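Local structure of pyridoxamine 5'-phosphate oxidase-related, FMN-binding (Mycobacterium smegmatis, 3F7E) at residues T46-R51 against P110-D115; D85-P90 against R116-V121. The protein probably binds the deazaflavin coenzyme F420 and uses it to reduce C=C bonds of its substrates, possibly as an aflatoxin reductase of the split-barrel, FMN-binding-like type. One frame throughout, in Å; residues are numbered along the deposited sequence. Where two conformers were deposited one is given.

Interaction 1: T46-R51 against P110-D115; sequences THTTKR and PADKAD
The backbone O of Asp115 is met by two groups of the strand end 46-51. Thr49 N donates a hydrogen bond to it at 2.9 Å. Thr48 CA comes to 3.1 Å from Asp115 O in a CA-H...O contact. Asp115 closes a short 3-10 segment in the loop that leads into strand 116-127. The Thr49 bond therefore fixes the entry to that strand of the split-barrel-like sheet beside the exit of strand 43-48.

The side chain of Asp115 reaches across to Thr49 and Lys50. Its CG lies beside its own backbone N (chi1 -58°), and the carboxylate faces Lys50. The Lys50 chain runs out extended beyond CG and slants across the carboxylate. Lys50 NZ forms a salt bridge of 2.9 Å to Asp115 OD2. It meets the oxygen on the syn side, 31° out of the carboxylate plane. A water that sits 2.7 Å from Thr49 OG1 also donates to Asp115 OD1, but this second bond is long, at 3.3 Å from the water to OD1.

Thr48 shapes the turn at the strand end. Its OG1 stands between the backbone N and the carbonyl carbon (chi1 82°) and accepts from Lys50 N, which makes an ST turn. The same rotation places CG2 beside the backbone N, toward the carboxylate of Asp112. Asp112 forms a salt bridge with Arg116, whose guanidinium group also binds Thr46. At the edge of the 46-51 segment, Arg51 NH1 binds the backbone O of Gln129 of the second subunit. The Thr48 and Asp112 side chains cross at about a right angle, with CG2 of Thr48 3.4 Å from OD2 of Asp112.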
ATOM      1  N   THR A  46       6.846  -5.219  12.714  1.00  7.36           N
ATOM      2  CA  THR A  46       8.243  -5.471  12.991  1.00  8.03           C
ATOM      3  C   THR A  46       9.079  -4.671  11.989  1.00  8.45           C
ATOM      4  O   THR A  46       8.812  -4.679  10.792  1.00  9.17           O
ATOM      5  CB  THR A  46       8.603  -6.983  12.944  1.00  8.44           C
ATOM      6  OG1 THR A  46      10.002  -7.149  13.187  1.00  9.00           O
ATOM      7  CG2 THR A  46       8.252  -7.643  11.594  1.00 10.70           C
ATOM      8  N   HIS A  47      10.073  -3.948  12.512  1.00  9.09           N
ATOM      9  CA  HIS A  47      10.999  -3.130  11.689  1.00 10.57           C
ATOM     10  C   HIS A  47      12.401  -3.320  12.277  1.00  9.32           C
ATOM     11  O   HIS A  47      12.579  -3.800  13.401  1.00  9.13           O
ATOM     12  CB  HIS A  47      10.688  -1.600  11.790  1.00 12.80           C
ATOM     13  CG  HIS A  47       9.511  -1.100  10.980  1.00 15.28           C
ATOM     14  ND1 HIS A  47       8.205  -1.515  11.171  1.00 18.86           N
ATOM     15  CD2 HIS A  47       9.460  -0.166   9.999  1.00 18.29           C
ATOM     16  CE1 HIS A  47       7.410  -0.870  10.330  1.00 17.52           C
ATOM     17  NE2 HIS A  47       8.146  -0.040   9.612  1.00 17.38           N
ATOM     18  N   THR A  48      13.416  -2.893  11.537  1.00  9.67           N
ATOM     19  CA  THR A  48      14.714  -2.661  12.175  1.00 11.20           C
ATOM     20  C   THR A  48      15.024  -1.165  12.209  1.00 11.53           C
ATOM     21  O   THR A  48      14.457  -0.353  11.465  1.00 13.70           O
ATOM     22  CB  THR A  48      15.889  -3.397  11.532  1.00 12.39           C
ATOM     23  OG1 THR A  48      16.313  -2.620  10.421  1.00 15.00           O
ATOM     24  CG2 THR A  48      15.523  -4.839  11.149  1.00 12.74           C
ATOM     25  N   THR A  49      15.954  -0.809  13.073  1.00 11.04           N
ATOM     26  CA  THR A  49      16.346   0.580  13.204  1.00 12.28           C
ATOM     27  C   THR A  49      17.303   1.062  12.100  1.00 13.12           C
ATOM     28  O   THR A  49      17.719   2.230  12.103  1.00 12.85           O
ATOM     29  CB  THR A  49      17.071   0.787  14.518  1.00 12.93           C
ATOM     30  OG1 THR A  49      18.220  -0.062  14.539  1.00 13.35           O
ATOM     31  CG2 THR A  49      16.150   0.470  15.708  1.00 14.20           C
ATOM     32  N   LYS A  50      17.635   0.166  11.174  0.60 13.47           N
ATOM     33  CA  LYS A  50      18.682   0.430  10.186  0.60 14.51           C
ATOM     34  C   LYS A  50      18.193   0.754   8.775  0.60 14.22           C
ATOM     35  O   LYS A  50      19.009   1.078   7.896  0.60 14.57           O
ATOM     36  CB  LYS A  50      19.653  -0.752  10.132  0.60 16.07           C
ATOM     37  CG  LYS A  50      20.494  -0.939  11.391  0.60 19.03           C
ATOM     38  CD  LYS A  50      21.694  -1.827  11.111  0.60 23.59           C
ATOM     39  CE  LYS A  50      22.686  -1.797  12.269  0.60 24.98           C
ATOM     40  NZ  LYS A  50      23.492  -3.053  12.333  0.60 27.68           N
ATOM     41  N   ARG A  51      16.884   0.648   8.540  1.00 14.35           N
ATOM     42  CA  ARG A  51      16.301   0.923   7.211  1.00 14.96           C
ATOM     43  C   ARG A  51      15.565   2.255   7.105  1.00 12.64           C
ATOM     44  O   ARG A  51      15.229   2.877   8.120  1.00 11.85           O
ATOM     45  CB  ARG A  51      15.322  -0.179   6.764  1.00 17.21           C
ATOM     46  CG  ARG A  51      15.687  -1.623   7.054  1.00 23.04           C
ATOM     47  CD  ARG A  51      16.537  -2.294   5.962  1.00 28.71           C
ATOM     48  NE  ARG A  51      16.196  -1.990   4.559  1.00 29.21           N
ATOM     49  CZ  ARG A  51      15.584  -2.828   3.719  1.00 36.53           C
ATOM     50  NH1 ARG A  51      15.189  -4.025   4.128  1.00 32.10           N
ATOM     51  NH2 ARG A  51      15.351  -2.459   2.462  1.00 32.12           N
ATOM     52  N   PRO A 110      15.525 -13.668  13.522  1.00 17.43           N
ATOM     53  CA  PRO A 110      16.285 -13.140  12.373  1.00 17.62           C
ATOM     54  C   PRO A 110      17.727 -12.774  12.723  1.00 18.37           C
ATOM     55  O   PRO A 110      18.019 -12.432  13.848  1.00 18.51           O
ATOM     56  CB  PRO A 110      15.478 -11.906  11.962  1.00 18.07           C
ATOM     57  CG  PRO A 110      14.831 -11.438  13.270  1.00 17.94           C
ATOM     58  CD  PRO A 110      14.529 -12.702  14.042  1.00 17.70           C
ATOM     59  N   ALA A 111      18.645 -12.877  11.751  1.00 18.68           N
ATOM     60  CA  ALA A 111      20.037 -12.468  11.961  1.00 18.71           C
ATOM     61  C   ALA A 111      20.160 -11.021  12.451  1.00 17.17           C
ATOM     62  O   ALA A 111      21.106 -10.680  13.179  1.00 18.48           O
ATOM     63  CB  ALA A 111      20.874 -12.678  10.684  1.00 19.15           C
ATOM     64  N   ASP A 112      19.186 -10.175  12.094  1.00 16.54           N
ATOM     65  CA  ASP A 112      19.224  -8.748  12.445  1.00 15.12           C
ATOM     66  C   ASP A 112      18.516  -8.448  13.768  1.00 14.03           C
ATOM     67  O   ASP A 112      18.213  -7.284  14.072  1.00 13.61           O
ATOM     68  CB  ASP A 112      18.611  -7.888  11.320  1.00 15.41           C
ATOM     69  CG  ASP A 112      17.125  -8.193  11.072  1.00 15.86           C
ATOM     70  OD1 ASP A 112      16.472  -8.814  11.931  1.00 16.40           O
ATOM     71  OD2 ASP A 112      16.592  -7.844  10.002  1.00 16.80           O
ATOM     72  N   LYS A 113      18.240  -9.485  14.547  1.00 13.45           N
ATOM     73  CA  LYS A 113      17.420  -9.304  15.760  1.00 12.51           C
ATOM     74  C   LYS A 113      17.892  -8.194  16.711  1.00 12.61           C
ATOM     75  O   LYS A 113      17.057  -7.546  17.321  1.00 10.91           O
ATOM     76  CB  LYS A 113      17.251 -10.636  16.499  1.00 12.97           C
ATOM     77  CG  LYS A 113      18.543 -11.175  17.114  1.00 14.11           C
ATOM     78  CD  LYS A 113      18.322 -12.514  17.809  1.00 16.53           C
ATOM     79  CE  LYS A 113      19.560 -12.976  18.560  1.00 18.14           C
ATOM     80  NZ  LYS A 113      19.372 -14.312  19.167  1.00 21.86           N
ATOM     81  N   ALA A 114      19.194  -7.954  16.847  1.00 12.68           N
ATOM     82  CA  ALA A 114      19.671  -6.912  17.768  1.00 12.82           C
ATOM     83  C   ALA A 114      19.085  -5.541  17.413  1.00 12.23           C
ATOM     84  O   ALA A 114      18.939  -4.689  18.291  1.00 12.94           O
ATOM     85  CB  ALA A 114      21.209  -6.861  17.811  1.00 13.95           C
ATOM     86  N   ASP A 115      18.730  -5.343  16.140  1.00 11.89           N
ATOM     87  CA  ASP A 115      18.213  -4.062  15.662  1.00 11.24           C
ATOM     88  C   ASP A 115      16.690  -4.044  15.457  1.00  9.73           C
ATOM     89  O   ASP A 115      16.134  -3.066  14.943  1.00  9.64           O
ATOM     90  CB  ASP A 115      18.897  -3.685  14.351  1.00 12.26           C
ATOM     91  CG  ASP A 115      20.400  -3.604  14.497  1.00 15.75           C
ATOM     92  OD1 ASP A 115      20.860  -3.051  15.513  1.00 18.58           O
ATOM     93  OD2 ASP A 115      21.116  -4.080  13.592  1.00 18.95           O
TER
HETATM   94  O   HOH W   1      19.217  -0.615  16.945  1.00 28.41           O

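Interaction 2: D85-P90 against R116-V121; sequences DIVPDP and RVIIVV
Two neighbouring antiparallel strands of the central sheet, 76-88 and 116-127, pair here along residues 85-88 and 117-120. Val87 and Ile118 form a hydrogen-bonded pair with two bonds. Val87 N donates to Ile118 O at 2.9 Å, and Ile118 N to Val87 O at 2.7 Å. Asp85 and Val120 form the next such pair. Val120 N reaches Asp85 O at 2.9 Å, whereas the return bond from Asp85 N is weak. Ile86 and Ile119 make the non-hydrogen-bonded pair between them.

The Ile86 and Ile119 side chains lie side by side and point the same way. Ile86 CG1 meets Ile119 CD1 at 3.9 Å. With CG1 of Ile86 beside the backbone N (chi1 -59°), the CG2 branch lies anti to that N and extends to Val117 CB at 3.7 Å. Val87 and Ile118 touch on the other face, CB to CB at 4.2 Å.

Pro88 and Val117 form a non-hydrogen-bonded pair, so the lack of an N-H on Pro88 costs the pairing nothing. The next bond runs from Asp89 N to Arg116 O at 2.8 Å. The carboxylate of Asp89 is buried. Its OD2 accepts from a water that also donates to Val117 O, and from Tyr95 N. OD1 accepts from Phe94 N, so Asp89 ties the strand end to the start of helix 93-101.

Helix 52-59 covers the Ile86 and Ile119 face through Ile57, while Phe94 of helix 93-101 touches Ile118 on the other. Strand 43-48 runs along the far edge of 116-121, bonded through His47 and Phe45.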
ATOM      1  N   ASP A  85       4.492   4.481  19.667  1.00  7.86           N
ATOM      2  CA  ASP A  85       5.582   3.872  20.444  1.00  7.77           C
ATOM      3  C   ASP A  85       6.489   3.078  19.517  1.00  6.85           C
ATOM      4  O   ASP A  85       6.032   2.592  18.475  1.00  7.06           O
ATOM      5  CB  ASP A  85       5.024   2.980  21.574  1.00  8.25           C
ATOM      6  CG  ASP A  85       5.972   2.847  22.757  1.00  9.59           C
ATOM      7  OD1 ASP A  85       7.095   3.408  22.704  1.00 10.83           O
ATOM      8  OD2 ASP A  85       5.581   2.169  23.738  1.00 11.92           O
ATOM      9  N   ILE A  86       7.749   2.903  19.943  1.00  7.72           N
ATOM     10  CA  ILE A  86       8.724   2.054  19.265  1.00  7.93           C
ATOM     11  C   ILE A  86       9.429   1.306  20.402  1.00  8.34           C
ATOM     12  O   ILE A  86      10.063   1.928  21.266  1.00  9.40           O
ATOM     13  CB  ILE A  86       9.722   2.863  18.427  1.00  8.66           C
ATOM     14  CG1 ILE A  86       8.984   3.695  17.372  1.00  9.59           C
ATOM     15  CG2 ILE A  86      10.756   1.901  17.835  1.00  9.99           C
ATOM     16  CD1 ILE A  86       9.908   4.627  16.584  1.00 11.97           C
ATOM     17  N   VAL A  87       9.269  -0.011  20.408  1.00  7.41           N
ATOM     18  CA  VAL A  87       9.726  -0.840  21.527  1.00  7.74           C
ATOM     19  C   VAL A  87      10.826  -1.789  21.031  1.00  7.86           C
ATOM     20  O   VAL A  87      10.571  -2.571  20.134  1.00  7.99           O
ATOM     21  CB  VAL A  87       8.550  -1.630  22.154  1.00  7.73           C
ATOM     22  CG1 VAL A  87       9.051  -2.517  23.311  1.00  8.90           C
ATOM     23  CG2 VAL A  87       7.501  -0.659  22.639  1.00  9.22           C
ATOM     24  N   PRO A  88      12.036  -1.749  21.630  1.00  7.64           N
ATOM     25  CA  PRO A  88      13.051  -2.726  21.200  1.00  8.60           C
ATOM     26  C   PRO A  88      12.603  -4.178  21.314  1.00  8.03           C
ATOM     27  O   PRO A  88      11.967  -4.568  22.301  1.00  8.53           O
ATOM     28  CB  PRO A  88      14.248  -2.431  22.115  1.00  9.64           C
ATOM     29  CG  PRO A  88      14.089  -0.959  22.447  1.00 10.16           C
ATOM     30  CD  PRO A  88      12.578  -0.800  22.621  1.00  8.81           C
ATOM     31  N   ASP A  89      12.962  -4.973  20.299  1.00  8.15           N
ATOM     32  CA  ASP A  89      12.665  -6.402  20.236  1.00  8.75           C
ATOM     33  C   ASP A  89      13.961  -7.185  19.962  1.00  9.39           C
ATOM     34  O   ASP A  89      14.015  -7.938  18.982  1.00  9.34           O
ATOM     35  CB  ASP A  89      11.655  -6.645  19.094  1.00  8.77           C
ATOM     36  CG  ASP A  89      11.186  -8.101  18.969  1.00  8.23           C
ATOM     37  OD1 ASP A  89      11.059  -8.814  20.000  1.00  9.16           O
ATOM     38  OD2 ASP A  89      10.883  -8.501  17.821  1.00  8.48           O
ATOM     39  N   PRO A  90      15.003  -7.017  20.809  1.00  9.81           N
ATOM     40  CA  PRO A  90      16.326  -7.584  20.483  1.00 10.58           C
ATOM     41  C   PRO A  90      16.413  -9.113  20.443  1.00 10.92           C
ATOM     42  O   PRO A  90      17.394  -9.647  19.918  1.00 12.71           O
ATOM     43  CB  PRO A  90      17.233  -6.991  21.566  1.00 11.23           C
ATOM     44  CG  PRO A  90      16.295  -6.777  22.756  1.00 10.37           C
ATOM     45  CD  PRO A  90      15.013  -6.284  22.102  1.00 10.44           C
ATOM     46  N   ARG A 116      16.009  -5.123  15.854  1.00  9.36           N
ATOM     47  CA  ARG A 116      14.563  -5.219  15.681  1.00  8.71           C
ATOM     48  C   ARG A 116      13.800  -4.383  16.690  1.00  7.63           C
ATOM     49  O   ARG A 116      14.201  -4.322  17.868  1.00  7.63           O
ATOM     50  CB  ARG A 116      14.109  -6.694  15.757  1.00  9.53           C
ATOM     51  CG  ARG A 116      14.402  -7.503  14.478  1.00 11.12           C
ATOM     52  CD  ARG A 116      13.355  -7.263  13.407  1.00 10.43           C
ATOM     53  NE  ARG A 116      13.844  -7.703  12.096  1.00 12.16           N
ATOM     54  CZ  ARG A 116      13.156  -7.553  10.978  1.00 12.21           C
ATOM     55  NH1 ARG A 116      11.919  -7.065  11.000  1.00 12.06           N
ATOM     56  NH2 ARG A 116      13.698  -7.929   9.828  1.00 14.53           N
ATOM     57  N   VAL A 117      12.694  -3.785  16.239  1.00  7.48           N
ATOM     58  CA  VAL A 117      11.792  -3.026  17.090  1.00  7.49           C
ATOM     59  C   VAL A 117      10.357  -3.406  16.748  1.00  7.14           C
ATOM     60  O   VAL A 117      10.061  -3.981  15.684  1.00  7.54           O
ATOM     61  CB  VAL A 117      11.988  -1.485  16.940  1.00  7.92           C
ATOM     62  CG1 VAL A 117      13.378  -1.036  17.428  1.00  9.65           C
ATOM     63  CG2 VAL A 117      11.765  -1.050  15.486  1.00  8.86           C
ATOM     64  N   ILE A 118       9.464  -3.034  17.665  1.00  6.32           N
ATOM     65  CA  ILE A 118       8.023  -3.115  17.474  1.00  6.66           C
ATOM     66  C   ILE A 118       7.523  -1.698  17.260  1.00  6.15           C
ATOM     67  O   ILE A 118       7.740  -0.832  18.110  1.00  7.33           O
ATOM     68  CB  ILE A 118       7.306  -3.693  18.711  1.00  6.53           C
ATOM     69  CG1 ILE A 118       8.011  -4.953  19.242  1.00  7.51           C
ATOM     70  CG2 ILE A 118       5.832  -3.898  18.399  1.00  8.22           C
ATOM     71  CD1 ILE A 118       7.391  -5.514  20.511  1.00  8.82           C
ATOM     72  N   ILE A 119       6.890  -1.461  16.116  1.00  6.99           N
ATOM     73  CA  ILE A 119       6.307  -0.139  15.810  1.00  7.01           C
ATOM     74  C   ILE A 119       4.822  -0.186  16.146  1.00  6.65           C
ATOM     75  O   ILE A 119       4.120  -1.064  15.635  1.00  7.04           O
ATOM     76  CB  ILE A 119       6.484   0.223  14.306  1.00  7.83           C
ATOM     77  CG1 ILE A 119       7.949   0.141  13.868  1.00 11.02           C
ATOM     78  CG2 ILE A 119       5.854   1.574  13.991  1.00  9.21           C
ATOM     79  CD1 ILE A 119       8.833   1.148  14.472  1.00 15.51           C
ATOM     80  N   VAL A 120       4.359   0.726  17.006  1.00  6.00           N
ATOM     81  CA  VAL A 120       2.983   0.702  17.513  1.00  6.88           C
ATOM     82  C   VAL A 120       2.223   1.896  16.941  1.00  6.09           C
ATOM     83  O   VAL A 120       2.639   3.045  17.153  1.00  7.16           O
ATOM     84  CB  VAL A 120       2.971   0.777  19.066  1.00  7.42           C
ATOM     85  CG1 VAL A 120       1.563   0.633  19.558  1.00  8.74           C
ATOM     86  CG2 VAL A 120       3.888  -0.300  19.637  1.00  8.70           C
ATOM     87  N   VAL A 121       1.143   1.624  16.204  1.00  6.40           N
ATOM     88  CA  VAL A 121       0.387   2.650  15.492  1.00  6.80           C
ATOM     89  C   VAL A 121      -1.050   2.705  16.019  1.00  6.47           C
ATOM     90  O   VAL A 121      -1.750   1.687  16.069  1.00  7.32           O
ATOM     91  CB  VAL A 121       0.340   2.336  13.974  1.00  6.76           C
ATOM     92  CG1 VAL A 121      -0.656   3.232  13.232  1.00  7.88           C
ATOM     93  CG2 VAL A 121       1.740   2.436  13.376  1.00  6.98           C
TER
HETATM   94  O   HOH W   2      10.283  -6.805  15.815  1.00 10.14           O

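Interaction 1 holds the loop leading into strand 116-127, interaction 2 the strand itself. Interaction 1 lies at the surface, where that loop meets the end of strand 43-48. Interaction 2 is partly buried and joins strand 116-127 to 76-88. Strand 116-127 thus has 43-48 along one edge and 76-88 along the other. The two contacts also touch away from the sheet bonds: Lys113 CG of interaction 1 packs 3.4 Å from Pro90 O of interaction 2. Their chemistry follows their place. The loop contact relies on one backbone bond, a salt bridge and a water, whereas the strand pair relies on regular backbone bonds and aliphatic side chains.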